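PDB 7JW2: exonuclease mut-7 homolog from Aedes aegypti, which probably trims the 3' ends of Argonaute1-bound microRNAs as a magnesium-dependent 3'-5' exoribonuclease, of which this chain is the exonuclease domain. Local coordinates for residues 151-159 with 188-199; 163-172 with 180-188. All blocks are in the same frame, centred on the assembly; numbering follows the deposited sequence.

Interaction 1 (151-159 with 188-199); sequences LANLVRLCL and DAFCLLEIYDAI
From Leu151, which meets the start of segment 188-199, to Leu159, which lies over Glu194, the short helix 151-159 packs on the longer helix; the axes of helix 151-159 and of segment 188-199 approach to 9.2 Å, their N-to-C directions 49° apart. The backbones come nearest at Cys158 and Ile195, whose CA atoms are 5.8 Å apart. The packing is a compact example of knobs-into-holes in both directions: Leu151 enters a hole formed by Asp188, Cys191, Leu192 and Ile195, while Ile195 enters one lined by Leu151, Leu154, Val155 and Cys158. Ile195 divides its work between its branches. Its CG1 stands anti to the carbonyl carbon (chi1 -75°) and sends CD1 to within 3.5 Å of Leu151 CD1, with Val155 CG2 also touching that methyl and, at 3.8 Å, Cys191 SG. The other branch, CG2, meets Leu154 CD2 at 3.7 Å and lies near Cys158 SG. Toward the far end, Cys158 CB and Ala198 CB touch at 3.8 Å, small side chains that let the backbones draw close. Leu159 instead crosses Glu194 at about a right angle, CD2 lying 3.7 Å from Glu194 CB, while Glu194 OE1 turns to His3. Trp129, from helix 125-132, packs on Leu154. Mostly aliphatic groups and two cysteine sulfurs thus fill the interface, held by close packing rather than polar bonding across the segments.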
loop_
_atom_site.group_PDB
_atom_site.type_symbol
_atom_site.label_atom_id
_atom_site.label_comp_id
_atom_site.label_asym_id
_atom_site.label_seq_id
_atom_site.Cartn_x
_atom_site.Cartn_y
_atom_site.Cartn_z
ATOM N N LEU A 151 2.260 -1.651 32.415
ATOM C CA LEU A 151 1.577 -2.574 31.513
ATOM C C LEU A 151 1.637 -4.009 32.028
ATOM O O LEU A 151 0.662 -4.760 31.899
ATOM C CB LEU A 151 2.161 -2.476 30.097
ATOM C CG LEU A 151 1.576 -3.454 29.078
ATOM C CD1 LEU A 151 0.085 -3.193 28.876
ATOM C CD2 LEU A 151 2.320 -3.381 27.741
ATOM N N ALA A 152 2.761 -4.410 32.628
ATOM C CA ALA A 152 2.865 -5.777 33.120
ATOM C C ALA A 152 1.794 -6.070 34.162
ATOM O O ALA A 152 1.208 -7.159 34.173
ATOM C CB ALA A 152 4.255 -6.021 33.707
ATOM N N ASN A 153 1.516 -5.110 35.036
ATOM C CA ASN A 153 0.490 -5.331 36.051
ATOM C C ASN A 153 -0.909 -5.320 35.441
ATOM O O ASN A 153 -1.787 -6.069 35.884
ATOM C CB ASN A 153 0.614 -4.287 37.155
ATOM C CG ASN A 153 1.819 -4.536 38.044
ATOM O OD1 ASN A 153 2.399 -5.621 38.018
ATOM N ND2 ASN A 153 2.202 -3.535 38.823
ATOM N N LEU A 154 -1.138 -4.483 34.426
ATOM C CA LEU A 154 -2.438 -4.483 33.761
ATOM C C LEU A 154 -2.694 -5.804 33.047
ATOM O O LEU A 154 -3.831 -6.289 33.004
ATOM C CB LEU A 154 -2.522 -3.312 32.780
ATOM C CG LEU A 154 -3.907 -3.040 32.208
ATOM C CD1 LEU A 154 -4.963 -3.002 33.326
ATOM C CD2 LEU A 154 -3.880 -1.735 31.414
ATOM N N VAL A 155 -1.652 -6.396 32.458
ATOM C CA VAL A 155 -1.791 -7.714 31.846
ATOM C C VAL A 155 -2.211 -8.749 32.885
ATOM O O VAL A 155 -3.095 -9.576 32.635
ATOM C CB VAL A 155 -0.483 -8.115 31.141
ATOM C CG1 VAL A 155 -0.493 -9.585 30.810
ATOM C CG2 VAL A 155 -0.318 -7.300 29.858
ATOM N N ARG A 156 -1.579 -8.733 34.060
ATOM C CA ARG A 156 -1.960 -9.690 35.095
ATOM C C ARG A 156 -3.403 -9.486 35.540
ATOM O O ARG A 156 -4.158 -10.454 35.675
ATOM C CB ARG A 156 -1.021 -9.586 36.291
ATOM C CG ARG A 156 -1.083 -10.807 37.207
ATOM C CD ARG A 156 0.085 -10.807 38.166
ATOM N NE ARG A 156 -0.011 -9.693 39.102
ATOM C CZ ARG A 156 0.752 -8.603 39.054
ATOM N NH1 ARG A 156 1.668 -8.474 38.106
ATOM N NH2 ARG A 156 0.593 -7.638 39.951
ATOM N N LEU A 157 -3.802 -8.229 35.764
ATOM C CA LEU A 157 -5.163 -7.937 36.211
ATOM C C LEU A 157 -6.203 -8.388 35.195
ATOM O O LEU A 157 -7.284 -8.854 35.569
ATOM C CB LEU A 157 -5.320 -6.442 36.475
ATOM C CG LEU A 157 -4.606 -5.871 37.695
ATOM C CD1 LEU A 157 -4.441 -4.378 37.548
ATOM C CD2 LEU A 157 -5.401 -6.187 38.939
ATOM N N CYS A 158 -5.910 -8.241 33.904
ATOM C CA CYS A 158 -6.914 -8.527 32.889
ATOM C C CYS A 158 -6.857 -9.955 32.376
ATOM O O CYS A 158 -7.899 -10.526 32.048
ATOM C CB CYS A 158 -6.762 -7.569 31.699
ATOM S SG CYS A 158 -7.116 -5.861 32.073
ATOM N N LEU A 159 -5.669 -10.546 32.280
ATOM C CA LEU A 159 -5.522 -11.847 31.655
ATOM C C LEU A 159 -5.032 -12.945 32.586
ATOM O O LEU A 159 -5.014 -14.110 32.173
ATOM C CB LEU A 159 -4.568 -11.744 30.460
ATOM C CG LEU A 159 -4.798 -10.556 29.524
ATOM C CD1 LEU A 159 -3.697 -10.564 28.492
ATOM C CD2 LEU A 159 -6.175 -10.601 28.870
ATOM N N ASP A 188 3.664 -7.292 22.789
ATOM C CA ASP A 188 3.496 -6.043 23.522
ATOM C C ASP A 188 2.431 -5.171 22.867
ATOM O O ASP A 188 1.760 -4.397 23.555
ATOM C CB ASP A 188 4.827 -5.296 23.662
ATOM C CG ASP A 188 5.089 -4.857 25.107
ATOM O OD1 ASP A 188 5.063 -5.723 26.016
ATOM O OD2 ASP A 188 5.296 -3.646 25.334
ATOM N N ALA A 189 2.250 -5.302 21.551
ATOM C CA ALA A 189 1.127 -4.639 20.897
ATOM C C ALA A 189 -0.166 -5.441 21.058
ATOM O O ALA A 189 -1.206 -4.877 21.425
ATOM C CB ALA A 189 1.454 -4.399 19.419
ATOM N N PHE A 190 -0.127 -6.756 20.801
ATOM C CA PHE A 190 -1.364 -7.542 20.787
ATOM C C PHE A 190 -2.061 -7.554 22.150
ATOM O O PHE A 190 -3.302 -7.547 22.217
ATOM C CB PHE A 190 -1.092 -8.978 20.335
ATOM C CG PHE A 190 -2.346 -9.791 20.096
ATOM C CD1 PHE A 190 -2.868 -10.597 21.097
ATOM C CD2 PHE A 190 -2.989 -9.748 18.870
ATOM C CE1 PHE A 190 -4.018 -11.344 20.880
ATOM C CE2 PHE A 190 -4.139 -10.492 18.635
ATOM C CZ PHE A 190 -4.653 -11.297 19.651
ATOM N N CYS A 191 -1.301 -7.572 23.244
ATOM C CA CYS A 191 -1.944 -7.688 24.554
ATOM C C CYS A 191 -2.805 -6.470 24.872
ATOM O O CYS A 191 -3.697 -6.552 25.732
ATOM C CB CYS A 191 -0.891 -7.929 25.648
ATOM S SG CYS A 191 0.083 -6.476 26.156
ATOM N N LEU A 192 -2.561 -5.339 24.202
ATOM C CA LEU A 192 -3.402 -4.168 24.417
ATOM C C LEU A 192 -4.825 -4.434 23.952
ATOM O O LEU A 192 -5.786 -3.980 24.596
ATOM C CB LEU A 192 -2.811 -2.959 23.684
ATOM C CG LEU A 192 -1.346 -2.653 24.010
ATOM C CD1 LEU A 192 -0.894 -1.464 23.167
ATOM C CD2 LEU A 192 -1.152 -2.396 25.501
ATOM N N LEU A 193 -4.983 -5.198 22.863
ATOM C CA LEU A 193 -6.327 -5.572 22.414
ATOM C C LEU A 193 -7.013 -6.443 23.451
ATOM O O LEU A 193 -8.195 -6.239 23.764
ATOM C CB LEU A 193 -6.274 -6.312 21.080
ATOM C CG LEU A 193 -5.711 -5.546 19.875
ATOM C CD1 LEU A 193 -5.260 -6.526 18.823
ATOM C CD2 LEU A 193 -6.775 -4.612 19.289
ATOM N N GLU A 194 -6.285 -7.419 23.993
ATOM C CA GLU A 194 -6.849 -8.303 25.013
ATOM C C GLU A 194 -7.203 -7.541 26.284
ATOM O O GLU A 194 -8.228 -7.830 26.919
ATOM C CB GLU A 194 -5.859 -9.428 25.327
ATOM C CG GLU A 194 -5.431 -10.234 24.118
ATOM C CD GLU A 194 -4.275 -11.163 24.432
ATOM O OE1 GLU A 194 -3.177 -10.658 24.749
ATOM O OE2 GLU A 194 -4.456 -12.398 24.339
ATOM N N ILE A 195 -6.376 -6.564 26.673
ATOM C CA ILE A 195 -6.686 -5.730 27.834
ATOM C C ILE A 195 -7.973 -4.941 27.605
ATOM O O ILE A 195 -8.870 -4.927 28.458
ATOM C CB ILE A 195 -5.508 -4.799 28.156
ATOM C CG1 ILE A 195 -4.368 -5.585 28.811
ATOM C CG2 ILE A 195 -5.949 -3.673 29.048
ATOM C CD1 ILE A 195 -3.071 -4.810 28.837
ATOM N N TYR A 196 -8.080 -4.254 26.462
ATOM C CA TYR A 196 -9.285 -3.471 26.198
ATOM C C TYR A 196 -10.525 -4.350 26.245
ATOM O O TYR A 196 -11.557 -3.959 26.816
ATOM C CB TYR A 196 -9.179 -2.757 24.840
ATOM C CG TYR A 196 -10.338 -1.811 24.638
ATOM C CD1 TYR A 196 -10.381 -0.593 25.302
ATOM C CD2 TYR A 196 -11.416 -2.160 23.840
ATOM C CE1 TYR A 196 -11.457 0.269 25.166
ATOM C CE2 TYR A 196 -12.503 -1.298 23.701
ATOM C CZ TYR A 196 -12.502 -0.085 24.366
ATOM O OH TYR A 196 -13.566 0.789 24.251
ATOM N N ASP A 197 -10.443 -5.538 25.651
ATOM C CA ASP A 197 -11.591 -6.442 25.627
ATOM C C ASP A 197 -12.003 -6.841 27.041
ATOM O O ASP A 197 -13.198 -6.884 27.361
ATOM C CB ASP A 197 -11.244 -7.664 24.779
ATOM C CG ASP A 197 -12.357 -8.676 24.726
ATOM O OD1 ASP A 197 -13.292 -8.486 23.923
ATOM O OD2 ASP A 197 -12.285 -9.671 25.471
ATOM N N ALA A 198 -11.032 -7.096 27.915
ATOM C CA ALA A 198 -11.365 -7.490 29.284
ATOM C C ALA A 198 -12.028 -6.353 30.052
ATOM O O ALA A 198 -12.982 -6.579 30.815
ATOM C CB ALA A 198 -10.101 -7.960 30.008
ATOM N N ILE A 199 -11.549 -5.122 29.870
ATOM C CA ILE A 199 -12.142 -3.981 30.556
ATOM C C ILE A 199 -13.546 -3.709 30.031
ATOM O O ILE A 199 -14.468 -3.438 30.807
ATOM C CB ILE A 199 -11.239 -2.746 30.424
ATOM C CG1 ILE A 199 -9.909 -3.012 31.146
ATOM C CG2 ILE A 199 -11.935 -1.523 31.000
ATOM C CD1 ILE A 199 -8.926 -1.869 31.090
#

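Interaction 2 (163-172 with 180-188)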
loop_
_atom_site.group_PDB
_atom_site.type_symbol
_atom_site.label_atom_id
_atom_site.label_comp_id
_atom_site.label_asym_id
_atom_site.label_seq_id
_atom_site.Cartn_x
_atom_site.Cartn_y
_atom_site.Cartn_z
ATOM N N LEU A 163 3.376 -11.105 32.389
ATOM C CA LEU A 163 3.986 -10.601 31.158
ATOM C C LEU A 163 5.499 -10.759 31.258
ATOM O O LEU A 163 6.142 -10.121 32.097
ATOM C CB LEU A 163 3.609 -9.142 30.918
ATOM C CG LEU A 163 4.138 -8.518 29.628
ATOM C CD1 LEU A 163 3.373 -9.083 28.454
ATOM C CD2 LEU A 163 4.030 -6.995 29.687
ATOM N N ASP A 164 6.062 -11.617 30.411
ATOM C CA ASP A 164 7.512 -11.811 30.372
ATOM C C ASP A 164 8.164 -10.572 29.766
ATOM O O ASP A 164 8.043 -10.321 28.559
ATOM C CB ASP A 164 7.853 -13.067 29.575
ATOM C CG ASP A 164 9.354 -13.358 29.538
ATOM O OD1 ASP A 164 10.151 -12.504 29.972
ATOM O OD2 ASP A 164 9.730 -14.452 29.067
ATOM N N LYS A 165 8.855 -9.806 30.608
ATOM C CA LYS A 165 9.516 -8.568 30.222
ATOM C C LYS A 165 11.027 -8.716 30.081
ATOM O O LYS A 165 11.733 -7.704 30.030
ATOM C CB LYS A 165 9.220 -7.482 31.249
ATOM C CG LYS A 165 7.924 -6.745 31.015
ATOM C CD LYS A 165 7.689 -5.720 32.111
ATOM C CE LYS A 165 8.096 -6.255 33.471
ATOM N NZ LYS A 165 8.151 -5.176 34.493
ATOM N N SER A 166 11.537 -9.944 30.016
ATOM C CA SER A 166 12.987 -10.131 30.026
ATOM C C SER A 166 13.665 -9.522 28.802
ATOM O O SER A 166 14.861 -9.228 28.854
ATOM C CB SER A 166 13.327 -11.616 30.128
ATOM O OG SER A 166 12.930 -12.317 28.969
ATOM N N ASN A 167 12.933 -9.300 27.713
ATOM C CA ASN A 167 13.503 -8.720 26.504
ATOM C C ASN A 167 13.148 -7.245 26.324
ATOM O O ASN A 167 13.520 -6.647 25.309
ATOM C CB ASN A 167 13.066 -9.527 25.281
ATOM C CG ASN A 167 13.902 -10.774 25.093
ATOM O OD1 ASN A 167 15.019 -10.706 24.583
ATOM N ND2 ASN A 167 13.387 -11.915 25.538
ATOM N N GLN A 168 12.488 -6.639 27.313
ATOM C CA GLN A 168 12.099 -5.235 27.220
ATOM C C GLN A 168 13.300 -4.337 26.934
ATOM O O GLN A 168 13.243 -3.450 26.069
ATOM C CB GLN A 168 11.392 -4.814 28.515
ATOM C CG GLN A 168 11.070 -3.336 28.585
ATOM C CD GLN A 168 10.319 -2.950 29.852
ATOM O OE1 GLN A 168 10.220 -3.733 30.795
ATOM N NE2 GLN A 168 9.806 -1.728 29.880
ATOM N N PHE A 169 14.402 -4.558 27.651
ATOM C CA PHE A 169 15.617 -3.769 27.509
ATOM C C PHE A 169 16.726 -4.549 26.817
ATOM O O PHE A 169 17.913 -4.314 27.071
ATOM C CB PHE A 169 16.072 -3.264 28.877
ATOM C CG PHE A 169 15.058 -2.394 29.545
ATOM C CD1 PHE A 169 14.745 -1.158 29.017
ATOM C CD2 PHE A 169 14.383 -2.830 30.673
ATOM C CE1 PHE A 169 13.796 -0.352 29.615
ATOM C CE2 PHE A 169 13.436 -2.028 31.277
ATOM C CZ PHE A 169 13.145 -0.788 30.747
ATOM N N SER A 170 16.354 -5.493 25.957
ATOM C CA SER A 170 17.319 -6.209 25.136
ATOM C C SER A 170 17.918 -5.277 24.082
ATOM O O SER A 170 17.543 -4.104 23.949
ATOM C CB SER A 170 16.666 -7.419 24.485
ATOM O OG SER A 170 15.669 -6.988 23.564
ATOM N N ASN A 171 18.874 -5.802 23.311
ATOM C CA ASN A 171 19.580 -4.982 22.337
ATOM C C ASN A 171 18.738 -4.921 21.075
ATOM O O ASN A 171 18.860 -5.750 20.172
ATOM C CB ASN A 171 20.967 -5.549 22.061
ATOM C CG ASN A 171 21.719 -4.731 21.052
ATOM O OD1 ASN A 171 21.222 -3.724 20.554
ATOM N ND2 ASN A 171 22.925 -5.160 20.732
ATOM N N TRP A 172 17.867 -3.906 21.009
ATOM C CA TRP A 172 16.987 -3.763 19.852
ATOM C C TRP A 172 17.707 -3.297 18.591
ATOM O O TRP A 172 17.084 -3.272 17.517
ATOM C CB TRP A 172 15.839 -2.804 20.199
ATOM C CG TRP A 172 14.910 -3.394 21.225
ATOM C CD1 TRP A 172 14.810 -3.045 22.545
ATOM C CD2 TRP A 172 14.011 -4.485 21.026
ATOM N NE1 TRP A 172 13.882 -3.849 23.185
ATOM C CE2 TRP A 172 13.362 -4.726 22.267
ATOM C CE3 TRP A 172 13.650 -5.255 19.913
ATOM C CZ2 TRP A 172 12.414 -5.731 22.434
ATOM C CZ3 TRP A 172 12.679 -6.250 20.078
ATOM C CH2 TRP A 172 12.081 -6.480 21.333
ATOM N N GLU A 180 13.104 -14.527 20.451
ATOM C CA GLU A 180 12.484 -14.100 21.700
ATOM C C GLU A 180 12.196 -12.603 21.697
ATOM O O GLU A 180 11.213 -12.162 22.311
ATOM C CB GLU A 180 13.380 -14.474 22.885
ATOM C CG GLU A 180 13.589 -15.975 23.057
ATOM C CD GLU A 180 14.682 -16.538 22.149
ATOM O OE1 GLU A 180 14.767 -17.782 22.020
ATOM O OE2 GLU A 180 15.454 -15.743 21.560
ATOM N N GLN A 181 13.028 -11.816 21.008
ATOM C CA GLN A 181 12.779 -10.383 20.866
ATOM C C GLN A 181 11.557 -10.125 19.996
ATOM O O GLN A 181 10.698 -9.303 20.343
ATOM C CB GLN A 181 14.003 -9.689 20.273
ATOM C CG GLN A 181 15.218 -9.627 21.188
ATOM C CD GLN A 181 16.368 -8.935 20.499
ATOM O OE1 GLN A 181 16.924 -9.475 19.545
ATOM N NE2 GLN A 181 16.700 -7.725 20.942
ATOM N N LEU A 182 11.471 -10.816 18.855
ATOM C CA LEU A 182 10.313 -10.659 17.977
ATOM C C LEU A 182 9.033 -11.078 18.685
ATOM O O LEU A 182 7.988 -10.431 18.531
ATOM C CB LEU A 182 10.518 -11.463 16.694
ATOM C CG LEU A 182 11.682 -10.946 15.839
ATOM C CD1 LEU A 182 12.200 -12.027 14.894
ATOM C CD2 LEU A 182 11.280 -9.704 15.071
ATOM N N ARG A 183 9.093 -12.145 19.482
ATOM C CA ARG A 183 7.897 -12.586 20.200
ATOM C C ARG A 183 7.450 -11.548 21.226
ATOM O O ARG A 183 6.255 -11.229 21.323
ATOM C CB ARG A 183 8.162 -13.941 20.862
ATOM C CG ARG A 183 8.166 -15.089 19.860
ATOM C CD ARG A 183 7.861 -16.436 20.511
ATOM N NE ARG A 183 8.725 -16.703 21.654
ATOM C CZ ARG A 183 9.671 -17.637 21.670
ATOM N NH1 ARG A 183 9.870 -18.394 20.598
ATOM N NH2 ARG A 183 10.415 -17.815 22.755
ATOM N N TYR A 184 8.392 -11.005 21.995
ATOM C CA TYR A 184 8.067 -9.965 22.960
ATOM C C TYR A 184 7.473 -8.743 22.266
ATOM O O TYR A 184 6.480 -8.176 22.737
ATOM C CB TYR A 184 9.322 -9.586 23.766
ATOM C CG TYR A 184 9.167 -8.293 24.527
ATOM C CD1 TYR A 184 8.578 -8.269 25.790
ATOM C CD2 TYR A 184 9.556 -7.083 23.965
ATOM C CE1 TYR A 184 8.403 -7.076 26.480
ATOM C CE2 TYR A 184 9.386 -5.896 24.641
ATOM C CZ TYR A 184 8.799 -5.892 25.890
ATOM O OH TYR A 184 8.635 -4.709 26.561
ATOM N N ALA A 185 8.071 -8.323 21.151
ATOM C CA ALA A 185 7.594 -7.120 20.472
ATOM C C ALA A 185 6.179 -7.304 19.943
ATOM O O ALA A 185 5.350 -6.387 20.039
ATOM C CB ALA A 185 8.558 -6.739 19.339
ATOM N N ALA A 186 5.890 -8.468 19.360
ATOM C CA ALA A 186 4.561 -8.679 18.799
ATOM C C ALA A 186 3.512 -8.728 19.903
ATOM O O ALA A 186 2.424 -8.148 19.768
ATOM C CB ALA A 186 4.546 -9.957 17.960
ATOM N N LEU A 187 3.808 -9.424 20.995
ATOM C CA LEU A 187 2.850 -9.514 22.083
ATOM C C LEU A 187 2.653 -8.176 22.786
ATOM O O LEU A 187 1.568 -7.924 23.328
ATOM C CB LEU A 187 3.299 -10.593 23.070
ATOM C CG LEU A 187 2.300 -10.926 24.179
ATOM C CD1 LEU A 187 0.946 -11.336 23.610
ATOM C CD2 LEU A 187 2.881 -12.026 25.064
ATOM N N ASP A 188 3.664 -7.292 22.789
ATOM C CA ASP A 188 3.496 -6.043 23.522
ATOM C C ASP A 188 2.431 -5.171 22.867
ATOM O O ASP A 188 1.760 -4.397 23.555
ATOM C CB ASP A 188 4.827 -5.296 23.662
ATOM C CG ASP A 188 5.089 -4.857 25.107
ATOM O OD1 ASP A 188 5.063 -5.723 26.016
ATOM O OD2 ASP A 188 5.296 -3.646 25.334
#
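Tyr184 and Asp188, spaced as Tyr-x-x-x-Asp on helix 179-205, match the third sequence motif of DEDDy exonucleases in the RNase H-like fold, and the turn-rich loop 163-172 packs against this part of the helix. How a loop holds a ring in place is well illustrated here. The carbonyl carbon of Asn167 lies over the centre of the Tyr184 ring, with Gln168 N offset toward the rim of the same face. Asp164 O comes to the ring edge, 3.5 Å from Tyr184 CD1, and Gln168 CB is 3.4 Å from Tyr184 OH. With CG anti to the backbone N (chi1 165°), Tyr184 reaches against the loop and also touches Glu39 of strand 33-40. Trp172 joins it rim to rim, CZ2 being 3.5 Å from Tyr184 CD2 and the ring planes inclined at 36°; the indole is held by a nearly straight bond from NE1 to Gln168 O at 3.0 Å, though NE1 comes from above the carbonyl plane. Two overlapping type I turns, Lys165 to Gln168 and Asn167 to Ser170, shape the loop. Gln181 ties it to the helix: its NE2 donates to Ser170 OG at 2.9 Å and to Asn171 O at 3.0 Å, both partners close to the amide plane, although Asn171 O is likewise approached out of plane. Gln181 OE1 turns to Gln174 and Arg178 N. The same residue also meets Trp172 in two ways, NE2 over one indole face and, at the ring edge, its backbone O 3.3 Å from CH2.

Helix 179-205 serves both contacts: its earlier part, 180-188, receives the loop of interaction 2, and its continuation, 188-199, receives the helix of interaction 1. Along the chain the order is 151-159, 163-172, 180-188, 188-199, so the loop contact falls between the two partners of the helix pair. They lie about 15 Å apart, centre to centre, yet they touch where Leu163 packs on Ala152 and Val155, and they share Asp188. Other residues of the long helix lean on strands of the mixed sheet. The arrangement illustrates how one helix can join a hydrophobic helix pair to a loop beside a probable active-site motif within a single exonuclease domain.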